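Local coordinates for adenovirus single-stranded dna-binding protein (Human adenovirus 5, PDB 1ANV) that binds single-stranded DNA and, by forming multimers, unwinds the template without ATP during the elongation phase of adenovirus strand-displacement replication, at residues A[275-280]-A[291-296]; A[94-99]-A[217-222]; A[48-53]-A[66-71]; A[107-112]-A[162-167]. One frame throughout, in Å; residues are numbered along the deposited sequence.

Interaction 1: A[275-280]-A[291-296]; sequences FQCCNP and GPNCDF. With ZN (zinc ion), chain C; IUM (uranyl (VI) ion), chain D.
C277 and C294 meet at a zinc ion, their thiolates bound at 2.1 Å (C277 SG to zinc) and 2.3 Å (C294 SG to zinc). C223 and C225 complete the four-cysteine site. C277 reaches the metal with SG anti to its backbone N (chi1 -172°), whereas in C294 the sulfur sits between the backbone N and the carbonyl carbon (chi1 66°).

Hydrogen bonds reinforce the metal link. The backbone N of C294 donates to C277 SG at 3.2 Å, a nearly straight N-H...S bond of the kind common in zinc-cysteine sites, and N279 N adds a weak one to the same sulfur. Further out, N293 ND2 donates to N279 O at 3.3 Å, tilted from the carbonyl plane; N293 is poorly ordered. The side-chain oxygen OD1 of N279 accepts from R237 N.

Beyond the metal the backbones meet through a CA-H...O contact from Q276 CA to F296 O. The F296 ring packs obliquely against the Q276 carbonyl through CD1.

Four thiolates on one zinc would concentrate negative charge, which the C294 N-H at C277 SG, and more weakly that of N279, could partly offset; the metal, with two hydrogen bonds, ties together the two ends of the loop between strands 271-275 and 298-299.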
loop_
_atom_site.group_PDB
_atom_site.type_symbol
_atom_site.label_atom_id
_atom_site.label_comp_id
_atom_site.label_asym_id
_atom_site.label_seq_id
_atom_site.Cartn_x
_atom_site.Cartn_y
_atom_site.Cartn_z
ATOM N N PHE A 275 -0.911 -3.266 -3.737
ATOM C CA PHE A 275 -0.492 -3.576 -2.384
ATOM C C PHE A 275 -1.411 -4.609 -1.772
ATOM O O PHE A 275 -2.620 -4.413 -1.743
ATOM C CB PHE A 275 -0.539 -2.352 -1.458
ATOM C CG PHE A 275 0.175 -1.173 -2.025
ATOM C CD1 PHE A 275 1.564 -1.178 -2.149
ATOM C CD2 PHE A 275 -0.537 -0.048 -2.433
ATOM C CE1 PHE A 275 2.248 -0.083 -2.677
ATOM C CE2 PHE A 275 0.129 1.060 -2.955
ATOM C CZ PHE A 275 1.520 1.039 -3.077
ATOM N N GLN A 276 -0.844 -5.683 -1.237
ATOM C CA GLN A 276 -1.638 -6.699 -0.583
ATOM C C GLN A 276 -1.261 -6.811 0.876
ATOM O O GLN A 276 -0.783 -5.853 1.456
ATOM C CB GLN A 276 -1.472 -8.062 -1.248
ATOM C CG GLN A 276 -1.952 -8.049 -2.700
ATOM C CD GLN A 276 -1.055 -8.876 -3.583
ATOM O OE1 GLN A 276 0.183 -8.716 -3.554
ATOM N NE2 GLN A 276 -1.674 -9.771 -4.348
ATOM N N CYS A 277 -1.473 -7.979 1.469
ATOM C CA CYS A 277 -1.136 -8.179 2.864
ATOM C C CYS A 277 0.357 -8.093 3.033
ATOM O O CYS A 277 1.083 -8.077 2.051
ATOM C CB CYS A 277 -1.588 -9.575 3.337
ATOM S SG CYS A 277 -1.423 -9.830 5.128
ATOM N N CYS A 278 0.814 -8.057 4.281
ATOM C CA CYS A 278 2.237 -8.008 4.550
ATOM C C CYS A 278 2.856 -9.259 3.976
ATOM O O CYS A 278 3.937 -9.264 3.381
ATOM C CB CYS A 278 2.515 -7.910 6.053
ATOM S SG CYS A 278 2.264 -6.229 6.651
ATOM N N ASN A 279 2.100 -10.328 4.154
ATOM C CA ASN A 279 2.479 -11.628 3.681
ATOM C C ASN A 279 1.264 -12.351 3.158
ATOM O O ASN A 279 0.444 -12.839 3.932
ATOM C CB ASN A 279 3.138 -12.430 4.812
ATOM C CG ASN A 279 4.176 -11.633 5.579
ATOM O OD1 ASN A 279 5.275 -11.328 5.087
ATOM N ND2 ASN A 279 3.833 -11.291 6.806
ATOM N N PRO A 280 1.150 -12.421 1.836
ATOM C CA PRO A 280 0.030 -13.098 1.209
ATOM C C PRO A 280 0.409 -14.541 0.869
ATOM O O PRO A 280 -0.425 -15.452 0.850
ATOM C CB PRO A 280 -0.290 -12.299 -0.067
ATOM C CG PRO A 280 0.908 -11.399 -0.330
ATOM C CD PRO A 280 1.791 -11.453 0.909
ATOM N N GLY A 291 1.823 -17.630 9.756
ATOM C CA GLY A 291 1.264 -16.747 10.766
ATOM C C GLY A 291 -0.035 -16.124 10.283
ATOM O O GLY A 291 -0.891 -16.823 9.738
ATOM N N PRO A 292 -0.174 -14.808 10.473
ATOM C CA PRO A 292 -1.376 -14.115 10.055
ATOM C C PRO A 292 -1.336 -13.767 8.573
ATOM O O PRO A 292 -0.269 -13.675 7.962
ATOM C CB PRO A 292 -1.473 -12.841 10.897
ATOM C CG PRO A 292 -0.138 -12.682 11.609
ATOM C CD PRO A 292 0.700 -13.910 11.277
ATOM N N ASN A 293 -2.528 -13.589 8.019
ATOM C CA ASN A 293 -2.747 -13.236 6.627
ATOM C C ASN A 293 -4.097 -12.560 6.467
ATOM O O ASN A 293 -5.103 -13.026 6.998
ATOM C CB ASN A 293 -2.689 -14.444 5.669
ATOM C CG ASN A 293 -3.408 -14.153 4.353
ATOM O OD1 ASN A 293 -4.524 -14.642 4.107
ATOM N ND2 ASN A 293 -2.788 -13.338 3.502
ATOM N N CYS A 294 -4.133 -11.460 5.735
ATOM C CA CYS A 294 -5.401 -10.808 5.530
ATOM C C CYS A 294 -5.688 -10.696 4.059
ATOM O O CYS A 294 -4.813 -11.006 3.248
ATOM C CB CYS A 294 -5.557 -9.470 6.268
ATOM S SG CYS A 294 -4.450 -8.179 5.655
ATOM N N ASP A 295 -6.908 -10.267 3.733
ATOM C CA ASP A 295 -7.323 -10.122 2.350
ATOM C C ASP A 295 -7.253 -8.670 1.846
ATOM O O ASP A 295 -8.035 -8.229 0.990
ATOM C CB ASP A 295 -8.656 -10.857 2.055
ATOM C CG ASP A 295 -8.491 -12.077 1.195
ATOM O OD1 ASP A 295 -8.276 -13.201 1.635
ATOM O OD2 ASP A 295 -8.593 -11.818 -0.080
ATOM N N PHE A 296 -6.274 -7.940 2.386
ATOM C CA PHE A 296 -6.017 -6.550 2.021
ATOM C C PHE A 296 -5.522 -6.434 0.587
ATOM O O PHE A 296 -4.544 -7.073 0.185
ATOM C CB PHE A 296 -4.969 -5.959 2.965
ATOM C CG PHE A 296 -4.716 -4.479 2.841
ATOM C CD1 PHE A 296 -3.744 -3.993 1.972
ATOM C CD2 PHE A 296 -5.400 -3.567 3.652
ATOM C CE1 PHE A 296 -3.470 -2.627 1.908
ATOM C CE2 PHE A 296 -5.136 -2.197 3.604
ATOM C CZ PHE A 296 -4.169 -1.729 2.717
HETATM ZN ZN ZN C . -2.362 -8.537 6.561
HETATM U U IUM D . -7.756 -14.499 2.983
#

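Interaction 2: A[94-99]-A[217-222]; sequences GCALWL and LLMPLR
A96 and M219 form a hydrogen-bonded pair of a two-stranded antiparallel ribbon, strand 95-98 against strand 217-220. A96 N donates to M219 O at 2.8 Å and M219 N returns a bond to A96 O. W98 and L217 make a second such pair, and a single bond from L221 N to G94 O follows beyond the end of strand 217-220.

The tight part is the face carrying W98, L217 and M219. CD2 of L217 lies at the edge of the indole, 3.4 Å from W98 CE3, while M219 SD touches W98 CB at 3.5 Å. M219 CG stands between its backbone N and carbonyl carbon (chi1 48°), which brings the sulfur beside the tryptophan; SD is 4.9 Å from the centroid of the five-membered ring, an oblique Met-aromatic contact. F275 of strand 271-275 packs on L217 and M219.

L97 and L218 pair more loosely on the other face, where both touch a crystal neighbour and L97 is partly exposed. There the methyls L97 CD2 and L218 CD2 meet at 3.8 Å, with L303 of helix 300-315 against L218.

At the far end the extended side chain of partly exposed R222 runs beside buried G94, R222 NH2 donating to E91 O. One guanidinium face lies over the glycine, with R222 CZ 3.4 Å from G94 CA.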
loop_
_atom_site.group_PDB
_atom_site.type_symbol
_atom_site.label_atom_id
_atom_site.label_comp_id
_atom_site.label_asym_id
_atom_site.label_seq_id
_atom_site.Cartn_x
_atom_site.Cartn_y
_atom_site.Cartn_z
ATOM N N GLY A 94 -2.137 5.415 8.163
ATOM C CA GLY A 94 -1.569 4.094 8.002
ATOM C C GLY A 94 -0.817 4.021 6.673
ATOM O O GLY A 94 -0.604 2.948 6.124
ATOM N N CYS A 95 -0.394 5.170 6.151
ATOM C CA CYS A 95 0.386 5.206 4.924
ATOM C C CYS A 95 1.544 6.169 5.055
ATOM O O CYS A 95 1.620 6.946 6.019
ATOM C CB CYS A 95 -0.390 5.600 3.652
ATOM S SG CYS A 95 -2.127 5.164 3.651
ATOM N N ALA A 96 2.428 6.112 4.054
ATOM C CA ALA A 96 3.593 6.981 3.976
ATOM C C ALA A 96 3.794 7.438 2.541
ATOM O O ALA A 96 3.133 6.924 1.637
ATOM C CB ALA A 96 4.842 6.276 4.484
ATOM N N LEU A 97 4.688 8.405 2.332
ATOM C CA LEU A 97 4.984 8.909 0.995
ATOM C C LEU A 97 6.373 8.459 0.618
ATOM O O LEU A 97 7.366 8.937 1.164
ATOM C CB LEU A 97 4.844 10.435 0.879
ATOM C CG LEU A 97 3.419 10.869 1.169
ATOM C CD1 LEU A 97 3.182 12.284 0.656
ATOM C CD2 LEU A 97 2.496 9.904 0.448
ATOM N N TRP A 98 6.424 7.493 -0.284
ATOM C CA TRP A 98 7.682 6.931 -0.704
ATOM C C TRP A 98 8.262 7.666 -1.891
ATOM O O TRP A 98 7.622 7.821 -2.936
ATOM C CB TRP A 98 7.520 5.435 -1.028
ATOM C CG TRP A 98 8.783 4.746 -1.477
ATOM C CD1 TRP A 98 10.052 5.085 -1.140
ATOM C CD2 TRP A 98 8.896 3.572 -2.294
ATOM N NE1 TRP A 98 10.938 4.216 -1.690
ATOM C CE2 TRP A 98 10.259 3.280 -2.410
ATOM C CE3 TRP A 98 7.972 2.757 -2.920
ATOM C CZ2 TRP A 98 10.724 2.206 -3.146
ATOM C CZ3 TRP A 98 8.432 1.696 -3.660
ATOM C CH2 TRP A 98 9.792 1.430 -3.770
ATOM N N LEU A 99 9.493 8.121 -1.724
ATOM C CA LEU A 99 10.140 8.810 -2.811
ATOM C C LEU A 99 10.926 7.823 -3.626
ATOM O O LEU A 99 12.138 7.914 -3.684
ATOM C CB LEU A 99 11.053 9.964 -2.367
ATOM C CG LEU A 99 11.656 10.664 -3.583
ATOM C CD1 LEU A 99 10.630 11.575 -4.267
ATOM C CD2 LEU A 99 12.884 11.456 -3.181
ATOM N N LEU A 217 5.179 8.052 -3.773
ATOM C CA LEU A 217 4.222 7.002 -3.954
ATOM C C LEU A 217 3.475 6.844 -2.643
ATOM O O LEU A 217 4.060 6.539 -1.612
ATOM C CB LEU A 217 4.784 5.690 -4.526
ATOM C CG LEU A 217 3.885 4.501 -4.212
ATOM C CD1 LEU A 217 2.918 4.241 -5.360
ATOM C CD2 LEU A 217 4.733 3.274 -3.937
ATOM N N LEU A 218 2.177 7.114 -2.691
ATOM C CA LEU A 218 1.310 6.996 -1.544
ATOM C C LEU A 218 1.068 5.515 -1.296
ATOM O O LEU A 218 0.274 4.889 -1.990
ATOM C CB LEU A 218 -0.014 7.665 -1.910
ATOM C CG LEU A 218 -0.862 8.096 -0.731
ATOM C CD1 LEU A 218 -2.305 7.776 -1.052
ATOM C CD2 LEU A 218 -0.404 7.416 0.550
ATOM N N MET A 219 1.778 4.961 -0.326
ATOM C CA MET A 219 1.673 3.553 -0.002
ATOM C C MET A 219 1.332 3.317 1.456
ATOM O O MET A 219 1.747 4.061 2.340
ATOM C CB MET A 219 3.029 2.910 -0.304
ATOM C CG MET A 219 4.152 3.728 0.304
ATOM S SD MET A 219 5.689 2.775 0.444
ATOM C CE MET A 219 5.824 2.637 2.240
ATOM N N PRO A 220 0.593 2.249 1.702
ATOM C CA PRO A 220 0.171 1.863 3.040
ATOM C C PRO A 220 1.287 1.162 3.806
ATOM O O PRO A 220 1.965 0.285 3.269
ATOM C CB PRO A 220 -0.938 0.829 2.824
ATOM C CG PRO A 220 -0.799 0.337 1.391
ATOM C CD PRO A 220 0.128 1.294 0.663
ATOM N N LEU A 221 1.461 1.534 5.070
ATOM C CA LEU A 221 2.473 0.909 5.898
ATOM C C LEU A 221 1.882 -0.240 6.698
ATOM O O LEU A 221 2.573 -0.983 7.398
ATOM C CB LEU A 221 3.091 1.893 6.905
ATOM C CG LEU A 221 4.175 2.771 6.316
ATOM C CD1 LEU A 221 4.497 2.284 4.907
ATOM C CD2 LEU A 221 3.644 4.201 6.278
ATOM N N ARG A 222 0.570 -0.370 6.641
ATOM C CA ARG A 222 -0.047 -1.425 7.408
ATOM C C ARG A 222 -1.297 -1.966 6.782
ATOM O O ARG A 222 -2.029 -1.266 6.094
ATOM C CB ARG A 222 -0.303 -1.058 8.869
ATOM C CG ARG A 222 -1.000 0.272 9.053
ATOM C CD ARG A 222 -0.972 0.750 10.497
ATOM N NE ARG A 222 -2.095 1.641 10.793
ATOM C CZ ARG A 222 -1.980 2.901 11.198
ATOM N NH1 ARG A 222 -0.794 3.473 11.376
ATOM N NH2 ARG A 222 -3.084 3.605 11.421
#

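Interaction 3: A[48-53]-A[66-71]; sequences TWLNEE and TFVTMM. With IUM (uranyl (VI) ion), chain G.
L50 projects from helix 40-54 toward F67 and M71 of helix 64-83, and a single methyl, CD2, carries most of the contact. It meets the phenyl ring of F67 at its edge, near the ring plane, 4.0 Å from CE2 of F67. The leucine and phenylalanine side chains run at about a right angle to each other. With CG anti to the backbone N (chi1 -168°), F67 presents its CD2-CE2 side to the methyl.

M71, one helical turn on, comes to the same methyl from another direction. Its thioether runs obliquely past L50, with M71 SD nearest to L50 CD2. A bend at its last torsion (chi3 94°) directs the terminal methyl toward W49, where M71 CE lies 4.2 Å from CZ3 of the indole. V68 adds a marginal contact, its CG2 being 4.4 Å from L50 CD2.

The segment axes are 11.8 Å apart at their closest and 114° apart in direction, so these side chains bridge widely spaced helices within the all-alpha region. M309 of helix 300-315 packs on both F67 and M71, and the indole nitrogen of W49 is bonded to E316.

No hydrogen bond crosses between the segments. Cohesion therefore comes from dispersion and the burial of methyl, thioether and aromatic surface, with the polar edge of the tryptophan satisfied elsewhere.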
loop_
_atom_site.group_PDB
_atom_site.type_symbol
_atom_site.label_atom_id
_atom_site.label_comp_id
_atom_site.label_asym_id
_atom_site.label_seq_id
_atom_site.Cartn_x
_atom_site.Cartn_y
_atom_site.Cartn_z
ATOM N N THR A 48 -21.822 5.048 2.799
ATOM C CA THR A 48 -23.098 5.616 2.346
ATOM C C THR A 48 -22.948 6.735 1.338
ATOM O O THR A 48 -23.662 6.792 0.346
ATOM C CB THR A 48 -24.015 6.125 3.475
ATOM O OG1 THR A 48 -23.291 6.954 4.358
ATOM C CG2 THR A 48 -24.674 4.969 4.213
ATOM N N TRP A 49 -22.039 7.646 1.631
ATOM C CA TRP A 49 -21.802 8.766 0.756
ATOM C C TRP A 49 -21.375 8.267 -0.602
ATOM O O TRP A 49 -21.952 8.612 -1.626
ATOM C CB TRP A 49 -20.727 9.640 1.385
ATOM C CG TRP A 49 -20.196 10.743 0.554
ATOM C CD1 TRP A 49 -20.566 12.044 0.636
ATOM C CD2 TRP A 49 -19.100 10.692 -0.360
ATOM N NE1 TRP A 49 -19.799 12.810 -0.204
ATOM C CE2 TRP A 49 -18.898 11.999 -0.840
ATOM C CE3 TRP A 49 -18.289 9.679 -0.829
ATOM C CZ2 TRP A 49 -17.918 12.294 -1.778
ATOM C CZ3 TRP A 49 -17.321 9.974 -1.750
ATOM C CH2 TRP A 49 -17.138 11.262 -2.223
ATOM N N LEU A 50 -20.360 7.432 -0.594
ATOM C CA LEU A 50 -19.865 6.864 -1.828
ATOM C C LEU A 50 -21.066 6.459 -2.648
ATOM O O LEU A 50 -21.291 6.928 -3.764
ATOM C CB LEU A 50 -19.021 5.606 -1.532
ATOM C CG LEU A 50 -17.840 5.389 -2.477
ATOM C CD1 LEU A 50 -17.417 6.705 -3.112
ATOM C CD2 LEU A 50 -16.669 4.774 -1.707
ATOM N N ASN A 51 -21.823 5.561 -2.043
ATOM C CA ASN A 51 -23.031 5.039 -2.629
ATOM C C ASN A 51 -23.793 6.181 -3.292
ATOM O O ASN A 51 -23.769 6.370 -4.506
ATOM C CB ASN A 51 -23.878 4.409 -1.504
ATOM C CG ASN A 51 -24.954 3.476 -1.988
ATOM O OD1 ASN A 51 -25.974 3.914 -2.534
ATOM N ND2 ASN A 51 -24.725 2.187 -1.773
ATOM N N GLU A 52 -24.445 6.965 -2.446
ATOM C CA GLU A 52 -25.233 8.094 -2.869
ATOM C C GLU A 52 -24.584 8.995 -3.906
ATOM O O GLU A 52 -25.234 9.413 -4.855
ATOM C CB GLU A 52 -25.763 8.885 -1.674
ATOM C CG GLU A 52 -26.245 7.954 -0.544
ATOM C CD GLU A 52 -27.726 7.786 -0.541
ATOM O OE1 GLU A 52 -28.346 8.827 -1.017
ATOM O OE2 GLU A 52 -28.303 6.780 -0.141
ATOM N N GLU A 53 -23.317 9.317 -3.750
ATOM C CA GLU A 53 -22.694 10.207 -4.714
ATOM C C GLU A 53 -21.744 9.557 -5.718
ATOM O O GLU A 53 -21.081 10.259 -6.478
ATOM C CB GLU A 53 -22.003 11.407 -4.025
ATOM C CG GLU A 53 -22.948 12.595 -3.743
ATOM C CD GLU A 53 -22.253 13.936 -3.678
ATOM O OE1 GLU A 53 -21.118 14.140 -4.102
ATOM O OE2 GLU A 53 -23.014 14.863 -3.136
ATOM N N THR A 66 -11.392 -2.814 1.548
ATOM C CA THR A 66 -10.149 -2.093 1.612
ATOM C C THR A 66 -10.250 -0.620 1.301
ATOM O O THR A 66 -9.642 0.201 1.980
ATOM C CB THR A 66 -9.066 -2.741 0.743
ATOM O OG1 THR A 66 -8.997 -4.121 1.003
ATOM C CG2 THR A 66 -7.738 -2.112 1.114
ATOM N N PHE A 67 -10.989 -0.316 0.251
ATOM C CA PHE A 67 -11.166 1.029 -0.239
ATOM C C PHE A 67 -11.902 1.922 0.756
ATOM O O PHE A 67 -11.485 3.026 1.142
ATOM C CB PHE A 67 -11.833 0.985 -1.630
ATOM C CG PHE A 67 -11.809 2.300 -2.358
ATOM C CD1 PHE A 67 -10.684 2.684 -3.084
ATOM C CD2 PHE A 67 -12.907 3.159 -2.334
ATOM C CE1 PHE A 67 -10.647 3.899 -3.766
ATOM C CE2 PHE A 67 -12.892 4.379 -3.010
ATOM C CZ PHE A 67 -11.756 4.746 -3.732
ATOM N N VAL A 68 -13.032 1.412 1.171
ATOM C CA VAL A 68 -13.838 2.091 2.136
ATOM C C VAL A 68 -12.983 2.247 3.391
ATOM O O VAL A 68 -12.795 3.331 3.921
ATOM C CB VAL A 68 -15.084 1.245 2.375
ATOM C CG1 VAL A 68 -15.554 1.350 3.813
ATOM C CG2 VAL A 68 -16.187 1.649 1.402
ATOM N N THR A 69 -12.419 1.144 3.845
ATOM C CA THR A 69 -11.571 1.168 5.013
ATOM C C THR A 69 -10.536 2.271 4.944
ATOM O O THR A 69 -10.406 3.076 5.879
ATOM C CB THR A 69 -10.898 -0.178 5.171
ATOM O OG1 THR A 69 -11.923 -1.096 5.501
ATOM C CG2 THR A 69 -9.858 -0.080 6.274
ATOM N N MET A 70 -9.814 2.308 3.818
ATOM C CA MET A 70 -8.800 3.334 3.601
ATOM C C MET A 70 -9.421 4.733 3.624
ATOM O O MET A 70 -8.867 5.686 4.194
ATOM C CB MET A 70 -7.968 3.095 2.330
ATOM C CG MET A 70 -7.150 1.819 2.395
ATOM S SD MET A 70 -5.924 1.863 3.724
ATOM C CE MET A 70 -5.006 3.338 3.254
ATOM N N MET A 71 -10.595 4.848 3.004
ATOM C CA MET A 71 -11.289 6.111 3.016
ATOM C C MET A 71 -11.535 6.441 4.484
ATOM O O MET A 71 -11.430 7.570 4.961
ATOM C CB MET A 71 -12.631 5.999 2.263
ATOM C CG MET A 71 -12.532 5.883 0.742
ATOM S SD MET A 71 -14.104 6.275 -0.081
ATOM C CE MET A 71 -13.818 8.022 -0.416
HETATM U U IUM G . -30.239 7.767 -2.033
#

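Interaction 4: A[107-112]-A[162-167]; sequences GELKCL and DARCCV. With ZN (zinc ion), chain B.
G107 opens the contact with its carbonyl oxygen, which R164 grips end-on through two nitrogens. R164 NH2 donates to G107 O at 2.6 Å and R164 NH1 to the same oxygen at 2.9 Å. The acceptor lies in the guanidinium plane, while both nitrogens approach from one face of the carbonyl plane, the NH1 bond being the more bent (N-H...O 133°). The arginine folds at its second torsion (chi2 -67°) before reaching out to the glycine, and a long, weak salt bridge runs from R164 NE to D162 OD1 at another edge of the group.

At E108 the CA lies near the rim of the same guanidinium. L109 follows and points toward strand 164-165: its CD1 methyl packs 4.0 Å from the aliphatic CG of R164, the two side chains at about a right angle. F186, A192 and F196 also pack against this leucine. K110 turns away and is paired with E104.

C111 brings the segment to the zinc ion. C111 SG binds it at 2.2 Å and C166 SG at 2.1 Å, the two sulfurs 3.7 Å apart; H113 and C182 supply the remaining ligands.

The contact thus has two polar clamps of different kind: at one end a cationic group shared between a neutral carbonyl and a carboxylate, at the other two thiolates that would probably repel each other but for the metal's charge between them.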
loop_
_atom_site.group_PDB
_atom_site.type_symbol
_atom_site.label_atom_id
_atom_site.label_comp_id
_atom_site.label_asym_id
_atom_site.label_seq_id
_atom_site.Cartn_x
_atom_site.Cartn_y
_atom_site.Cartn_z
ATOM N N GLY A 107 15.140 0.812 -16.863
ATOM C CA GLY A 107 15.491 -0.510 -16.354
ATOM C C GLY A 107 16.011 -0.496 -14.929
ATOM O O GLY A 107 16.516 -1.482 -14.432
ATOM N N GLU A 108 15.898 0.632 -14.256
ATOM C CA GLU A 108 16.409 0.706 -12.910
ATOM C C GLU A 108 15.360 0.917 -11.834
ATOM O O GLU A 108 14.582 1.866 -11.868
ATOM C CB GLU A 108 17.478 1.808 -12.809
ATOM C CG GLU A 108 17.887 2.078 -11.354
ATOM C CD GLU A 108 19.091 2.947 -11.278
ATOM O OE1 GLU A 108 20.098 2.714 -11.917
ATOM O OE2 GLU A 108 18.930 3.989 -10.514
ATOM N N LEU A 109 15.388 0.029 -10.845
ATOM C CA LEU A 109 14.488 0.086 -9.713
ATOM C C LEU A 109 15.288 0.156 -8.441
ATOM O O LEU A 109 16.373 -0.410 -8.345
ATOM C CB LEU A 109 13.608 -1.163 -9.551
ATOM C CG LEU A 109 12.656 -1.445 -10.689
ATOM C CD1 LEU A 109 12.343 -2.936 -10.667
ATOM C CD2 LEU A 109 11.381 -0.628 -10.511
ATOM N N LYS A 110 14.695 0.823 -7.468
ATOM C CA LYS A 110 15.279 0.970 -6.158
ATOM C C LYS A 110 14.304 0.406 -5.134
ATOM O O LYS A 110 13.089 0.516 -5.312
ATOM C CB LYS A 110 15.602 2.430 -5.909
ATOM C CG LYS A 110 16.208 3.062 -7.155
ATOM C CD LYS A 110 17.034 4.312 -6.880
ATOM C CE LYS A 110 17.859 4.799 -8.072
ATOM N NZ LYS A 110 17.088 5.414 -9.173
ATOM N N CYS A 111 14.816 -0.233 -4.082
ATOM C CA CYS A 111 13.935 -0.788 -3.070
ATOM C C CYS A 111 13.657 0.219 -1.957
ATOM O O CYS A 111 14.066 1.372 -2.014
ATOM C CB CYS A 111 14.536 -2.058 -2.470
ATOM S SG CYS A 111 15.943 -1.681 -1.405
ATOM N N LEU A 112 12.968 -0.204 -0.913
ATOM C CA LEU A 112 12.696 0.721 0.175
ATOM C C LEU A 112 13.959 1.293 0.842
ATOM O O LEU A 112 13.943 2.383 1.414
ATOM C CB LEU A 112 11.733 0.116 1.214
ATOM C CG LEU A 112 10.299 0.003 0.702
ATOM C CD1 LEU A 112 9.414 -0.510 1.815
ATOM C CD2 LEU A 112 9.783 1.351 0.211
ATOM N N ASP A 162 14.902 -11.476 -15.425
ATOM C CA ASP A 162 14.725 -10.075 -15.112
ATOM C C ASP A 162 14.278 -9.808 -13.675
ATOM O O ASP A 162 13.721 -8.755 -13.355
ATOM C CB ASP A 162 13.807 -9.420 -16.158
ATOM C CG ASP A 162 13.737 -7.932 -16.016
ATOM O OD1 ASP A 162 14.622 -7.300 -15.469
ATOM O OD2 ASP A 162 12.627 -7.424 -16.489
ATOM N N ALA A 163 14.533 -10.757 -12.782
ATOM C CA ALA A 163 14.169 -10.572 -11.387
ATOM C C ALA A 163 15.022 -9.479 -10.737
ATOM O O ALA A 163 16.131 -9.211 -11.182
ATOM C CB ALA A 163 14.347 -11.888 -10.654
ATOM N N ARG A 164 14.511 -8.836 -9.680
ATOM C CA ARG A 164 15.250 -7.801 -8.951
ATOM C C ARG A 164 15.039 -8.013 -7.469
ATOM O O ARG A 164 13.922 -8.302 -7.040
ATOM C CB ARG A 164 14.876 -6.366 -9.294
ATOM C CG ARG A 164 14.814 -6.067 -10.779
ATOM C CD ARG A 164 16.161 -6.121 -11.484
ATOM N NE ARG A 164 16.023 -5.656 -12.861
ATOM C CZ ARG A 164 16.242 -4.399 -13.203
ATOM N NH1 ARG A 164 16.628 -3.508 -12.295
ATOM N NH2 ARG A 164 16.090 -4.023 -14.471
ATOM N N CYS A 165 16.112 -7.876 -6.694
ATOM C CA CYS A 165 16.047 -8.090 -5.257
ATOM C C CYS A 165 16.676 -6.976 -4.435
ATOM O O CYS A 165 17.380 -6.103 -4.950
ATOM C CB CYS A 165 16.757 -9.419 -4.920
ATOM S SG CYS A 165 18.559 -9.305 -5.124
ATOM N N CYS A 166 16.428 -7.048 -3.129
ATOM C CA CYS A 166 16.971 -6.096 -2.183
ATOM C C CYS A 166 18.469 -6.289 -2.085
ATOM O O CYS A 166 18.962 -7.412 -1.993
ATOM C CB CYS A 166 16.341 -6.250 -0.793
ATOM S SG CYS A 166 16.784 -4.838 0.223
ATOM N N VAL A 167 19.208 -5.201 -2.123
ATOM C CA VAL A 167 20.639 -5.346 -2.064
ATOM C C VAL A 167 21.055 -6.284 -0.946
ATOM O O VAL A 167 22.007 -7.060 -1.053
ATOM C CB VAL A 167 21.364 -4.025 -2.056
ATOM C CG1 VAL A 167 21.098 -3.327 -0.729
ATOM C CG2 VAL A 167 22.841 -4.282 -2.254
HETATM ZN ZN ZN B . 15.770 -3.036 0.381
#

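How the interactions relate
Interactions 1 and 4 belong to separate zinc sites, one with four cysteines and one with three cysteines and a histidine; both are partly buried, and metal coordination, with a few hydrogen bonds, does the joining that strand pairing does in interaction 2. Interaction 2 is buried, its centre about 6 Å from that of the chain, and touches all the others: F275 of interaction 1 packs on P220, M70 of helix 64-83 on C95, and L112 of the 107-112 loop on W98. Interaction 3, buried but purely apolar, lies about 35 Å from interaction 4, centre to centre, on opposite sides of the chain's centre. F296 of interaction 1 also meets T66 and M70, joining the second zinc site to helix 64-83.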